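Local structure of protein SSD1 (Saccharomyces cerevisiae S288C, 7AM1) at residues A[10-16]-A[210-214]; A[38-42]-A[52-57]; A[26-32]-A[65-71]. The protein binds untranslated regions of mRNAs and represses their translation, being a non-enzymatic pseudonuclease of the RNase II family that is implicated in G1 control. All coordinates share one frame; numbering follows the deposited sequence.

Contact 1 (A[10-16]-A[210-214]); sequences YLPQANI and VAVLD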
ATOM      1  N   TYR A  10      24.329 -12.695 -19.814  1.00 60.02           N
ATOM      2  CA  TYR A  10      24.697 -12.249 -18.478  1.00 59.23           C
ATOM      3  C   TYR A  10      26.152 -12.587 -18.160  1.00 61.74           C
ATOM      4  O   TYR A  10      26.701 -13.591 -18.624  1.00 62.66           O
ATOM      5  CB  TYR A  10      23.799 -12.901 -17.425  1.00 57.43           C
ATOM      6  CG  TYR A  10      22.341 -12.518 -17.479  1.00 54.32           C
ATOM      7  CD1 TYR A  10      21.949 -11.199 -17.663  1.00 53.12           C
ATOM      8  CD2 TYR A  10      21.353 -13.480 -17.326  1.00 52.58           C
ATOM      9  CE1 TYR A  10      20.607 -10.852 -17.701  1.00 49.50           C
ATOM     10  CE2 TYR A  10      20.012 -13.144 -17.365  1.00 50.13           C
ATOM     11  CZ  TYR A  10      19.646 -11.832 -17.552  1.00 49.18           C
ATOM     12  OH  TYR A  10      18.308 -11.506 -17.585  1.00 48.50           O
ATOM     13  N   LEU A  11      26.771 -11.733 -17.352  1.00 64.28           N
ATOM     14  CA  LEU A  11      28.089 -12.031 -16.812  1.00 70.50           C
ATOM     15  C   LEU A  11      28.005 -13.231 -15.871  1.00 69.80           C
ATOM     16  O   LEU A  11      27.013 -13.386 -15.153  1.00 67.19           O
ATOM     17  CB  LEU A  11      28.635 -10.827 -16.047  1.00 76.12           C
ATOM     18  CG  LEU A  11      29.157  -9.624 -16.831  1.00 81.25           C
ATOM     19  CD1 LEU A  11      29.645  -8.558 -15.856  1.00 83.64           C
ATOM     20  CD2 LEU A  11      30.266 -10.024 -17.789  1.00 84.75           C
ATOM     21  N   PRO A  12      29.030 -14.083 -15.833  1.00 72.47           N
ATOM     22  CA  PRO A  12      29.042 -15.163 -14.836  1.00 75.13           C
ATOM     23  C   PRO A  12      28.970 -14.606 -13.423  1.00 77.60           C
ATOM     24  O   PRO A  12      29.538 -13.555 -13.121  1.00 76.53           O
ATOM     25  CB  PRO A  12      30.372 -15.879 -15.098  1.00 77.52           C
ATOM     26  CG  PRO A  12      30.694 -15.569 -16.521  1.00 77.40           C
ATOM     27  CD  PRO A  12      30.175 -14.178 -16.759  1.00 74.92           C
ATOM     28  N   GLN A  13      28.257 -15.326 -12.554  1.00 82.96           N
ATOM     29  CA  GLN A  13      28.102 -14.882 -11.173  1.00 85.17           C
ATOM     30  C   GLN A  13      29.456 -14.663 -10.505  1.00 86.75           C
ATOM     31  O   GLN A  13      29.639 -13.693  -9.758  1.00 87.06           O
ATOM     32  CB  GLN A  13      27.284 -15.909 -10.387  1.00 86.77           C
ATOM     33  CG  GLN A  13      25.867 -16.133 -10.911  1.00 86.00           C
ATOM     34  CD  GLN A  13      24.940 -14.958 -10.656  1.00 84.79           C
ATOM     35  OE1 GLN A  13      25.093 -14.232  -9.676  1.00 84.64           O
ATOM     36  NE2 GLN A  13      23.965 -14.772 -11.541  1.00 84.19           N
ATOM     37  N   ALA A  14      30.421 -15.546 -10.773  1.00 84.52           N
ATOM     38  CA  ALA A  14      31.700 -15.507 -10.069  1.00 87.18           C
ATOM     39  C   ALA A  14      32.376 -14.144 -10.161  1.00 91.65           C
ATOM     40  O   ALA A  14      33.031 -13.705  -9.210  1.00 92.17           O
ATOM     41  CB  ALA A  14      32.629 -16.590 -10.620  1.00 86.95           C
ATOM     42  N   ASN A  15      32.229 -13.456 -11.296  1.00 99.90           N
ATOM     43  CA  ASN A  15      32.939 -12.201 -11.516  1.00101.72           C
ATOM     44  C   ASN A  15      32.344 -11.019 -10.755  1.00 97.63           C
ATOM     45  O   ASN A  15      33.062 -10.047 -10.498  1.00100.90           O
ATOM     46  CB  ASN A  15      32.958 -11.873 -13.012  1.00103.25           C
ATOM     47  N   ILE A  16      31.068 -11.076 -10.386  1.00 87.04           N
ATOM     48  CA  ILE A  16      30.363  -9.889  -9.907  1.00 83.61           C
ATOM     49  C   ILE A  16      30.863  -9.455  -8.533  1.00 83.32           C
ATOM     50  O   ILE A  16      31.092  -8.254  -8.326  1.00 80.82           O
ATOM     51  CB  ILE A  16      28.841 -10.119  -9.881  1.00 82.64           C
ATOM     52  CG1 ILE A  16      28.245  -9.978 -11.285  1.00 83.43           C
ATOM     53  CG2 ILE A  16      28.166  -9.146  -8.922  1.00 82.69           C
ATOM     54  CD1 ILE A  16      28.327 -11.218 -12.120  1.00 84.75           C
ATOM     55  N   VAL A 210      23.602  -6.249 -16.400  1.00 53.84           N
ATOM     56  CA  VAL A 210      24.573  -7.227 -16.884  1.00 55.08           C
ATOM     57  C   VAL A 210      24.407  -8.590 -16.233  1.00 54.42           C
ATOM     58  O   VAL A 210      25.059  -9.551 -16.672  1.00 54.88           O
ATOM     59  CB  VAL A 210      26.023  -6.729 -16.697  1.00 58.41           C
ATOM     60  CG1 VAL A 210      26.233  -5.429 -17.460  1.00 59.39           C
ATOM     61  CG2 VAL A 210      26.361  -6.553 -15.214  1.00 59.72           C
ATOM     62  N   ALA A 211      23.568  -8.711 -15.210  1.00 54.71           N
ATOM     63  CA  ALA A 211      23.326  -9.998 -14.576  1.00 56.22           C
ATOM     64  C   ALA A 211      22.148  -9.858 -13.627  1.00 55.74           C
ATOM     65  O   ALA A 211      21.888  -8.773 -13.097  1.00 55.20           O
ATOM     66  CB  ALA A 211      24.567 -10.496 -13.822  1.00 58.84           C
ATOM     67  N   VAL A 212      21.435 -10.961 -13.426  1.00 56.85           N
ATOM     68  CA  VAL A 212      20.421 -11.056 -12.385  1.00 56.71           C
ATOM     69  C   VAL A 212      21.065 -11.743 -11.190  1.00 58.98           C
ATOM     70  O   VAL A 212      21.507 -12.894 -11.289  1.00 60.19           O
ATOM     71  CB  VAL A 212      19.179 -11.825 -12.860  1.00 56.19           C
ATOM     72  CG1 VAL A 212      18.191 -11.987 -11.701  1.00 56.03           C
ATOM     73  CG2 VAL A 212      18.522 -11.112 -14.039  1.00 54.45           C
ATOM     74  N   LEU A 213      21.130 -11.039 -10.064  1.00 58.45           N
ATOM     75  CA  LEU A 213      21.791 -11.585  -8.888  1.00 62.53           C
ATOM     76  C   LEU A 213      20.846 -12.426  -8.039  1.00 64.02           C
ATOM     77  O   LEU A 213      21.262 -13.453  -7.492  1.00 65.53           O
ATOM     78  CB  LEU A 213      22.392 -10.452  -8.051  1.00 63.90           C
ATOM     79  CG  LEU A 213      23.368  -9.537  -8.800  1.00 66.01           C
ATOM     80  CD1 LEU A 213      23.841  -8.393  -7.912  1.00 66.97           C
ATOM     81  CD2 LEU A 213      24.562 -10.320  -9.345  1.00 67.89           C
ATOM     82  N   ASP A 214      19.582 -12.024  -7.925  1.00 64.11           N
ATOM     83  CA  ASP A 214      18.640 -12.795  -7.127  1.00 64.96           C
ATOM     84  C   ASP A 214      17.220 -12.513  -7.597  1.00 60.43           C
ATOM     85  O   ASP A 214      16.905 -11.415  -8.064  1.00 59.24           O
ATOM     86  CB  ASP A 214      18.794 -12.469  -5.636  1.00 69.83           C
ATOM     87  CG  ASP A 214      18.335 -13.604  -4.739  1.00 74.23           C
ATOM     88  OD1 ASP A 214      17.967 -14.679  -5.258  1.00 75.80           O
ATOM     89  OD2 ASP A 214      18.364 -13.427  -3.504  1.00 76.29           O
TER
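Tyr10 and Leu11 meet the strand at Val210, whose carbonyl takes up the first polar link between an irregular chain and a sheet strand. Leu11 N donates to Val210 O at 2.9 Å, reaching the oxygen almost head-on, and the CA of Tyr10 adds a CA-H...O contact at 3.3 Å to this same Val210 O. A second acceptor, Val212 O, is met by a side chain: Gln13 NE2 bonds to it at 3.1 Å. Val212 O lies close to the amide plane of Gln13, while NE2 approaches tilted 30° from the carbonyl plane of Val212. A bend of the Gln13 chain at chi2 (-71°) brings the amide back to the strand, where OE1 lies 4.0 Å from Leu213 CD2.

The Tyr10 ring sits with Val212 N over the centre of one face, 4.2 Å above its plane, while Val212 CG2 approaches Tyr10 OH at 3.6 Å. That hydroxyl is satisfied by Asn61 O, and Arg62 makes a cation-pi contact with the ring. Apolar contacts fill the rest: Leu11 lies alongside Val210, and the Ile16 side chain crosses that of Leu213, CG2 of Ile16 lying 3.8 Å from CD2 of Leu213.

On its other flank the strand bonds to strand 68-73 through two classic beta bulges, Val210 with Ala211 facing Ala70 and Leu213 with Asp214 facing Leu68. An N-terminal extension laid against a bulged strand 206-214 thus flanks a five-stranded sheet, consistent with an OB fold such as the first cold-shock domain of the RNase II family.

Contact 2 (A[38-42]-A[52-57]); sequences SDAWV and IYICGS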
ATOM      1  N   SER A  38       8.543   0.704 -20.953  1.00 77.90           N
ATOM      2  CA  SER A  38       9.805   0.525 -21.658  1.00 76.03           C
ATOM      3  C   SER A  38      11.002   0.936 -20.815  1.00 74.90           C
ATOM      4  O   SER A  38      12.136   0.603 -21.175  1.00 75.95           O
ATOM      5  CB  SER A  38       9.805   1.319 -22.966  1.00 77.48           C
ATOM      6  OG  SER A  38       9.717   2.712 -22.722  1.00 79.21           O
ATOM      7  N   ASP A  39      10.782   1.658 -19.722  1.00 73.78           N
ATOM      8  CA  ASP A  39      11.861   2.127 -18.870  1.00 71.96           C
ATOM      9  C   ASP A  39      11.760   1.485 -17.492  1.00 64.31           C
ATOM     10  O   ASP A  39      10.733   0.916 -17.110  1.00 62.80           O
ATOM     11  CB  ASP A  39      11.829   3.656 -18.746  1.00 76.26           C
ATOM     12  CG  ASP A  39      11.975   4.345 -20.085  1.00 79.23           C
ATOM     13  OD1 ASP A  39      12.515   3.717 -21.021  1.00 80.04           O
ATOM     14  OD2 ASP A  39      11.558   5.517 -20.199  1.00 80.59           O
ATOM     15  N   ALA A  40      12.848   1.605 -16.739  1.00 56.63           N
ATOM     16  CA  ALA A  40      12.937   1.017 -15.413  1.00 51.49           C
ATOM     17  C   ALA A  40      13.991   1.776 -14.627  1.00 52.25           C
ATOM     18  O   ALA A  40      14.838   2.471 -15.198  1.00 53.12           O
ATOM     19  CB  ALA A  40      13.280  -0.474 -15.476  1.00 48.85           C
ATOM     20  N   TRP A  41      13.922   1.640 -13.309  1.00 53.62           N
ATOM     21  CA  TRP A  41      14.903   2.215 -12.403  1.00 54.51           C
ATOM     22  C   TRP A  41      15.481   1.113 -11.532  1.00 52.40           C
ATOM     23  O   TRP A  41      14.816   0.115 -11.238  1.00 50.03           O
ATOM     24  CB  TRP A  41      14.264   3.312 -11.539  1.00 55.66           C
ATOM     25  CG  TRP A  41      13.730   4.434 -12.373  1.00 57.46           C
ATOM     26  CD1 TRP A  41      12.504   4.495 -12.966  1.00 57.54           C
ATOM     27  CD2 TRP A  41      14.397   5.657 -12.708  1.00 59.10           C
ATOM     28  NE1 TRP A  41      12.368   5.672 -13.658  1.00 58.48           N
ATOM     29  CE2 TRP A  41      13.515   6.407 -13.512  1.00 59.23           C
ATOM     30  CE3 TRP A  41      15.655   6.192 -12.407  1.00 60.41           C
ATOM     31  CZ2 TRP A  41      13.848   7.661 -14.018  1.00 60.31           C
ATOM     32  CZ3 TRP A  41      15.982   7.440 -12.912  1.00 61.91           C
ATOM     33  CH2 TRP A  41      15.082   8.159 -13.708  1.00 61.87           C
ATOM     34  N   VAL A  42      16.733   1.290 -11.134  1.00 53.59           N
ATOM     35  CA  VAL A  42      17.376   0.396 -10.183  1.00 56.55           C
ATOM     36  C   VAL A  42      17.759   1.228  -8.972  1.00 62.81           C
ATOM     37  O   VAL A  42      18.581   2.148  -9.076  1.00 66.55           O
ATOM     38  CB  VAL A  42      18.594  -0.310 -10.794  1.00 55.52           C
ATOM     39  CG1 VAL A  42      19.341  -1.092  -9.731  1.00 54.98           C
ATOM     40  CG2 VAL A  42      18.148  -1.231 -11.926  1.00 54.02           C
ATOM     41  N   ILE A  52      19.308   4.346 -10.680  1.00 66.60           N
ATOM     42  CA  ILE A  52      19.933   4.207 -11.992  1.00 64.38           C
ATOM     43  C   ILE A  52      18.844   4.011 -13.036  1.00 61.68           C
ATOM     44  O   ILE A  52      18.018   3.098 -12.926  1.00 57.61           O
ATOM     45  CB  ILE A  52      20.945   3.051 -12.016  1.00 63.63           C
ATOM     46  CG1 ILE A  52      22.077   3.333 -11.027  1.00 64.35           C
ATOM     47  CG2 ILE A  52      21.492   2.870 -13.423  1.00 64.13           C
ATOM     48  CD1 ILE A  52      22.708   2.095 -10.436  1.00 63.80           C
ATOM     49  N   TYR A  53      18.844   4.873 -14.049  1.00 65.64           N
ATOM     50  CA  TYR A  53      17.865   4.806 -15.123  1.00 66.26           C
ATOM     51  C   TYR A  53      18.231   3.693 -16.099  1.00 64.18           C
ATOM     52  O   TYR A  53      19.391   3.566 -16.504  1.00 66.82           O
ATOM     53  CB  TYR A  53      17.795   6.157 -15.836  1.00 69.64           C
ATOM     54  CG  TYR A  53      16.835   6.217 -16.998  1.00 70.21           C
ATOM     55  CD1 TYR A  53      15.491   5.923 -16.827  1.00 69.35           C
ATOM     56  CD2 TYR A  53      17.266   6.597 -18.263  1.00 72.23           C
ATOM     57  CE1 TYR A  53      14.605   5.989 -17.885  1.00 69.59           C
ATOM     58  CE2 TYR A  53      16.388   6.666 -19.325  1.00 72.40           C
ATOM     59  CZ  TYR A  53      15.059   6.360 -19.131  1.00 71.21           C
ATOM     60  OH  TYR A  53      14.174   6.427 -20.183  1.00 71.48           O
ATOM     61  N   ILE A  54      17.241   2.879 -16.462  1.00 57.33           N
ATOM     62  CA  ILE A  54      17.417   1.776 -17.404  1.00 55.61           C
ATOM     63  C   ILE A  54      16.511   2.053 -18.596  1.00 58.16           C
ATOM     64  O   ILE A  54      15.282   1.936 -18.494  1.00 55.30           O
ATOM     65  CB  ILE A  54      17.090   0.414 -16.774  1.00 51.41           C
ATOM     66  CG1 ILE A  54      17.803   0.244 -15.427  1.00 50.25           C
ATOM     67  CG2 ILE A  54      17.471  -0.718 -17.731  1.00 50.85           C
ATOM     68  CD1 ILE A  54      19.318   0.224 -15.516  1.00 51.21           C
ATOM     69  N   CYS A  55      17.112   2.399 -19.731  1.00 65.83           N
ATOM     70  CA  CYS A  55      16.374   2.862 -20.899  1.00 68.70           C
ATOM     71  C   CYS A  55      16.118   1.702 -21.852  1.00 64.64           C
ATOM     72  O   CYS A  55      17.064   1.096 -22.367  1.00 64.34           O
ATOM     73  CB  CYS A  55      17.151   3.971 -21.611  1.00 75.64           C
ATOM     74  SG  CYS A  55      16.279   4.704 -23.007  1.00 78.86           S
ATOM     75  N   GLY A  56      14.844   1.409 -22.097  1.00 59.00           N
ATOM     76  CA  GLY A  56      14.462   0.447 -23.108  1.00 56.68           C
ATOM     77  C   GLY A  56      14.600  -0.993 -22.648  1.00 55.56           C
ATOM     78  O   GLY A  56      15.118  -1.301 -21.574  1.00 54.54           O
ATOM     79  N   SER A  57      14.150  -1.901 -23.517  1.00 58.43           N
ATOM     80  CA  SER A  57      14.159  -3.319 -23.178  1.00 59.83           C
ATOM     81  C   SER A  57      15.570  -3.889 -23.209  1.00 56.88           C
ATOM     82  O   SER A  57      15.926  -4.716 -22.361  1.00 55.66           O
ATOM     83  CB  SER A  57      13.269  -4.101 -24.144  1.00 64.94           C
ATOM     84  OG  SER A  57      11.919  -3.693 -24.043  1.00 67.50           O
TER
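Tyr53, facing Trp41 in a non-hydrogen-bonded antiparallel pair, reaches two neighbours on one face of the hairpin. With CG anti to the backbone N (chi1 179°), its ring runs along the strand pair from Trp41 to Asp39. At the near end, Tyr53 CB stands over the Trp41 six-membered ring, a CH-pi contact at 4.1 Å from the centroid; the two ring planes meet obliquely, at 48°. At the far end, Tyr53 OH donates to Asp39 OD2 at 2.8 Å, with the acid at the edge of the tyrosine ring and the hydroxyl above the carboxylate plane, 74° out of it. The other oxygen, Asp39 OD1, receives a weak bond from Gly56 N at 3.5 Å.

Val42 and Ile52 carry the opposite face. They form a hydrogen-bonded pair, Val42 N to Ile52 O at 2.9 Å and Ile52 N to Val42 O at 2.8 Å. The Val42 side chain slants across that of Ile54, with Val42 CG2 3.8 Å from Ile54 CG1, and both paired residues also touch Val71 of strand 68-73, on the interior side. Strands 39-43 and 52-55, consecutive and antiparallel, form a beta hairpin with one polar-aromatic and one aliphatic face, probably the second and third strands of an OB fold.

Contact 3 (A[26-32]-A[65-71]); sequences VAGILRV and EGDLVAV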
ATOM      1  N   VAL A  26      27.401  -1.929  -9.885  1.00 73.67           N
ATOM      2  CA  VAL A  26      26.631  -1.641  -8.681  1.00 73.34           C
ATOM      3  C   VAL A  26      25.371  -2.492  -8.715  1.00 70.74           C
ATOM      4  O   VAL A  26      24.797  -2.728  -9.785  1.00 70.57           O
ATOM      5  CB  VAL A  26      26.276  -0.144  -8.555  1.00 74.44           C
ATOM      6  CG1 VAL A  26      27.531   0.684  -8.323  1.00 77.89           C
ATOM      7  CG2 VAL A  26      25.542   0.342  -9.786  1.00 73.41           C
ATOM      8  N   ALA A  27      24.946  -2.956  -7.545  1.00 69.59           N
ATOM      9  CA  ALA A  27      23.770  -3.800  -7.410  1.00 66.83           C
ATOM     10  C   ALA A  27      22.584  -2.986  -6.905  1.00 65.10           C
ATOM     11  O   ALA A  27      22.743  -1.943  -6.266  1.00 67.59           O
ATOM     12  CB  ALA A  27      24.049  -4.967  -6.459  1.00 67.05           C
ATOM     13  N   GLY A  28      21.389  -3.482  -7.197  1.00 61.01           N
ATOM     14  CA  GLY A  28      20.178  -2.783  -6.811  1.00 59.00           C
ATOM     15  C   GLY A  28      18.957  -3.548  -7.264  1.00 57.19           C
ATOM     16  O   GLY A  28      19.047  -4.556  -7.975  1.00 58.03           O
ATOM     17  N   ILE A  29      17.802  -3.044  -6.840  1.00 54.07           N
ATOM     18  CA  ILE A  29      16.513  -3.671  -7.103  1.00 51.90           C
ATOM     19  C   ILE A  29      15.883  -2.988  -8.308  1.00 51.35           C
ATOM     20  O   ILE A  29      15.795  -1.754  -8.359  1.00 52.44           O
ATOM     21  CB  ILE A  29      15.599  -3.584  -5.870  1.00 51.82           C
ATOM     22  CG1 ILE A  29      16.210  -4.364  -4.698  1.00 54.90           C
ATOM     23  CG2 ILE A  29      14.220  -4.120  -6.191  1.00 49.37           C
ATOM     24  CD1 ILE A  29      16.228  -5.871  -4.892  1.00 56.07           C
ATOM     25  N   LEU A  30      15.462  -3.784  -9.286  1.00 50.08           N
ATOM     26  CA  LEU A  30      14.850  -3.255 -10.496  1.00 50.50           C
ATOM     27  C   LEU A  30      13.375  -2.950 -10.258  1.00 50.57           C
ATOM     28  O   LEU A  30      12.648  -3.768  -9.685  1.00 50.36           O
ATOM     29  CB  LEU A  30      15.000  -4.260 -11.638  1.00 50.69           C
ATOM     30  CG  LEU A  30      14.500  -3.821 -13.019  1.00 52.09           C
ATOM     31  CD1 LEU A  30      15.648  -3.303 -13.871  1.00 54.10           C
ATOM     32  CD2 LEU A  30      13.787  -4.969 -13.716  1.00 52.07           C
ATOM     33  N   ARG A  31      12.927  -1.782 -10.718  1.00 51.66           N
ATOM     34  CA  ARG A  31      11.518  -1.407 -10.659  1.00 53.85           C
ATOM     35  C   ARG A  31      11.121  -0.814 -12.002  1.00 51.65           C
ATOM     36  O   ARG A  31      11.718   0.171 -12.447  1.00 51.52           O
ATOM     37  CB  ARG A  31      11.269  -0.402  -9.530  1.00 60.57           C
ATOM     38  CG  ARG A  31      11.681  -0.892  -8.143  1.00 68.23           C
ATOM     39  CD  ARG A  31      10.667  -1.866  -7.552  1.00 74.15           C
ATOM     40  NE  ARG A  31      11.004  -2.253  -6.181  1.00 79.84           N
ATOM     41  CZ  ARG A  31      10.582  -3.368  -5.587  1.00 82.97           C
ATOM     42  NH1 ARG A  31       9.803  -4.221  -6.239  1.00 83.56           N
ATOM     43  NH2 ARG A  31      10.943  -3.631  -4.338  1.00 84.31           N
ATOM     44  N   VAL A  32      10.128  -1.410 -12.647  1.00 50.88           N
ATOM     45  CA  VAL A  32       9.683  -0.937 -13.953  1.00 54.67           C
ATOM     46  C   VAL A  32       8.655   0.166 -13.755  1.00 56.27           C
ATOM     47  O   VAL A  32       7.835   0.114 -12.829  1.00 52.94           O
ATOM     48  CB  VAL A  32       9.129  -2.096 -14.806  1.00 57.64           C
ATOM     49  CG1 VAL A  32       9.780  -3.431 -14.406  1.00 58.51           C
ATOM     50  CG2 VAL A  32       7.622  -2.171 -14.721  1.00 58.99           C
ATOM     51  N   GLU A  65      10.599  -7.296 -12.655  1.00 46.18           N
ATOM     52  CA  GLU A  65      10.255  -6.503 -11.482  1.00 47.28           C
ATOM     53  C   GLU A  65      10.682  -7.219 -10.207  1.00 46.47           C
ATOM     54  O   GLU A  65      10.425  -8.413 -10.034  1.00 46.29           O
ATOM     55  CB  GLU A  65       8.746  -6.239 -11.466  1.00 49.13           C
ATOM     56  CG  GLU A  65       8.234  -5.567 -10.196  1.00 51.33           C
ATOM     57  CD  GLU A  65       8.530  -4.082 -10.160  1.00 54.27           C
ATOM     58  OE1 GLU A  65       8.397  -3.475  -9.074  1.00 55.19           O
ATOM     59  OE2 GLU A  65       8.915  -3.526 -11.211  1.00 55.36           O
ATOM     60  N   GLY A  66      11.361  -6.485  -9.326  1.00 46.65           N
ATOM     61  CA  GLY A  66      11.784  -7.006  -8.045  1.00 47.76           C
ATOM     62  C   GLY A  66      13.116  -7.721  -8.052  1.00 49.64           C
ATOM     63  O   GLY A  66      13.653  -8.010  -6.973  1.00 51.26           O
ATOM     64  N   ASP A  67      13.660  -8.025  -9.229  1.00 49.30           N
ATOM     65  CA  ASP A  67      14.963  -8.664  -9.312  1.00 49.32           C
ATOM     66  C   ASP A  67      16.029  -7.808  -8.643  1.00 48.83           C
ATOM     67  O   ASP A  67      16.018  -6.578  -8.743  1.00 49.27           O
ATOM     68  CB  ASP A  67      15.362  -8.898 -10.775  1.00 48.99           C
ATOM     69  CG  ASP A  67      14.666 -10.092 -11.404  1.00 49.45           C
ATOM     70  OD1 ASP A  67      13.903 -10.792 -10.706  1.00 49.09           O
ATOM     71  OD2 ASP A  67      14.897 -10.335 -12.609  1.00 49.89           O
ATOM     72  N   LEU A  68      16.956  -8.473  -7.960  1.00 47.53           N
ATOM     73  CA  LEU A  68      18.247  -7.879  -7.641  1.00 49.85           C
ATOM     74  C   LEU A  68      19.150  -8.034  -8.860  1.00 50.03           C
ATOM     75  O   LEU A  68      19.389  -9.158  -9.313  1.00 49.97           O
ATOM     76  CB  LEU A  68      18.864  -8.554  -6.421  1.00 52.77           C
ATOM     77  CG  LEU A  68      20.223  -8.011  -5.975  1.00 56.63           C
ATOM     78  CD1 LEU A  68      20.087  -6.596  -5.439  1.00 58.22           C
ATOM     79  CD2 LEU A  68      20.845  -8.930  -4.935  1.00 57.36           C
ATOM     80  N   VAL A  69      19.627  -6.916  -9.404  1.00 51.87           N
ATOM     81  CA  VAL A  69      20.405  -6.926 -10.635  1.00 54.95           C
ATOM     82  C   VAL A  69      21.745  -6.242 -10.407  1.00 56.68           C
ATOM     83  O   VAL A  69      21.891  -5.384  -9.530  1.00 58.32           O
ATOM     84  CB  VAL A  69      19.647  -6.240 -11.796  1.00 55.97           C
ATOM     85  CG1 VAL A  69      18.423  -7.049 -12.180  1.00 55.79           C
ATOM     86  CG2 VAL A  69      19.247  -4.816 -11.408  1.00 56.14           C
ATOM     87  N   ALA A  70      22.731  -6.654 -11.197  1.00 55.60           N
ATOM     88  CA  ALA A  70      23.994  -5.944 -11.334  1.00 57.19           C
ATOM     89  C   ALA A  70      23.917  -5.061 -12.572  1.00 59.43           C
ATOM     90  O   ALA A  70      23.595  -5.546 -13.662  1.00 59.49           O
ATOM     91  CB  ALA A  70      25.159  -6.927 -11.449  1.00 57.87           C
ATOM     92  N   VAL A  71      24.178  -3.766 -12.403  1.00 63.01           N
ATOM     93  CA  VAL A  71      24.086  -2.811 -13.502  1.00 65.79           C
ATOM     94  C   VAL A  71      25.454  -2.174 -13.714  1.00 67.72           C
ATOM     95  O   VAL A  71      26.179  -1.894 -12.752  1.00 70.01           O
ATOM     96  CB  VAL A  71      23.000  -1.735 -13.270  1.00 67.22           C
ATOM     97  CG1 VAL A  71      21.941  -2.240 -12.299  1.00 65.31           C
ATOM     98  CG2 VAL A  71      23.604  -0.422 -12.800  1.00 70.52           C
TER
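Glu65 OE2 accepts Val32 N at 2.8 Å, a bond matched in shortness only by Val69 N to Gly28 O, also at 2.8 Å. The Glu65 chain bends at chi2 (77°), turning its carboxylate back to strand 26-32. The second oxygen, Glu65 OE1, forms a salt bridge with Arg31 NH1 at 3.3 Å; it lies at the edge of the guanidinium, which in turn comes from above the carboxylate plane (42° out of it). Ile29 CG2 covers part of one guanidinium face. With an alanine here in place of the acid, Val32 N would probably lose its acceptor and Arg31 its charged mate, leaving the guanidinium freer to turn.

Beyond the acid, Gly66, whose positive phi suits glycine, gives its N to Leu30 O at 3.0 Å, and Leu30 N returns a bond to Asp67 O at 2.9 Å. Regular antiparallel pairing follows, with Gly28 bonded to Val69 and Val26 to Val71, while Ile29 CD1 packs on Leu68 CD1 at 4.0 Å. Within the sheet, strand 26-32 lies between 39-43 and 68-73, and strand 68-73 pairs on its other side with 206-214.

All three contacts involve strands of one five-stranded sheet, consistent with an OB fold, yet they illustrate how chemistry follows position. Contacts 2 and 3 are true strand pairings, and they share an interior: Ile52 CD1 packs on Val26 CG2 at 3.4 Å and Val42 CG1 on Gly28 CA at 3.5 Å. Trp41 O and Arg31 N probably hydrogen-bond where their strands adjoin. Contact 1 is more peripheral, a loop laid on a strand with just two hydrogen bonds; it still meets contact 3 through strands 206-214 and 68-73. Trp41, Tyr53 and Asp39 lie on one face of the hairpin and the Arg31-Glu65 pair at an end of strand 26-32, whereas Val42, Ile52, Val69 and Val71 pack inside.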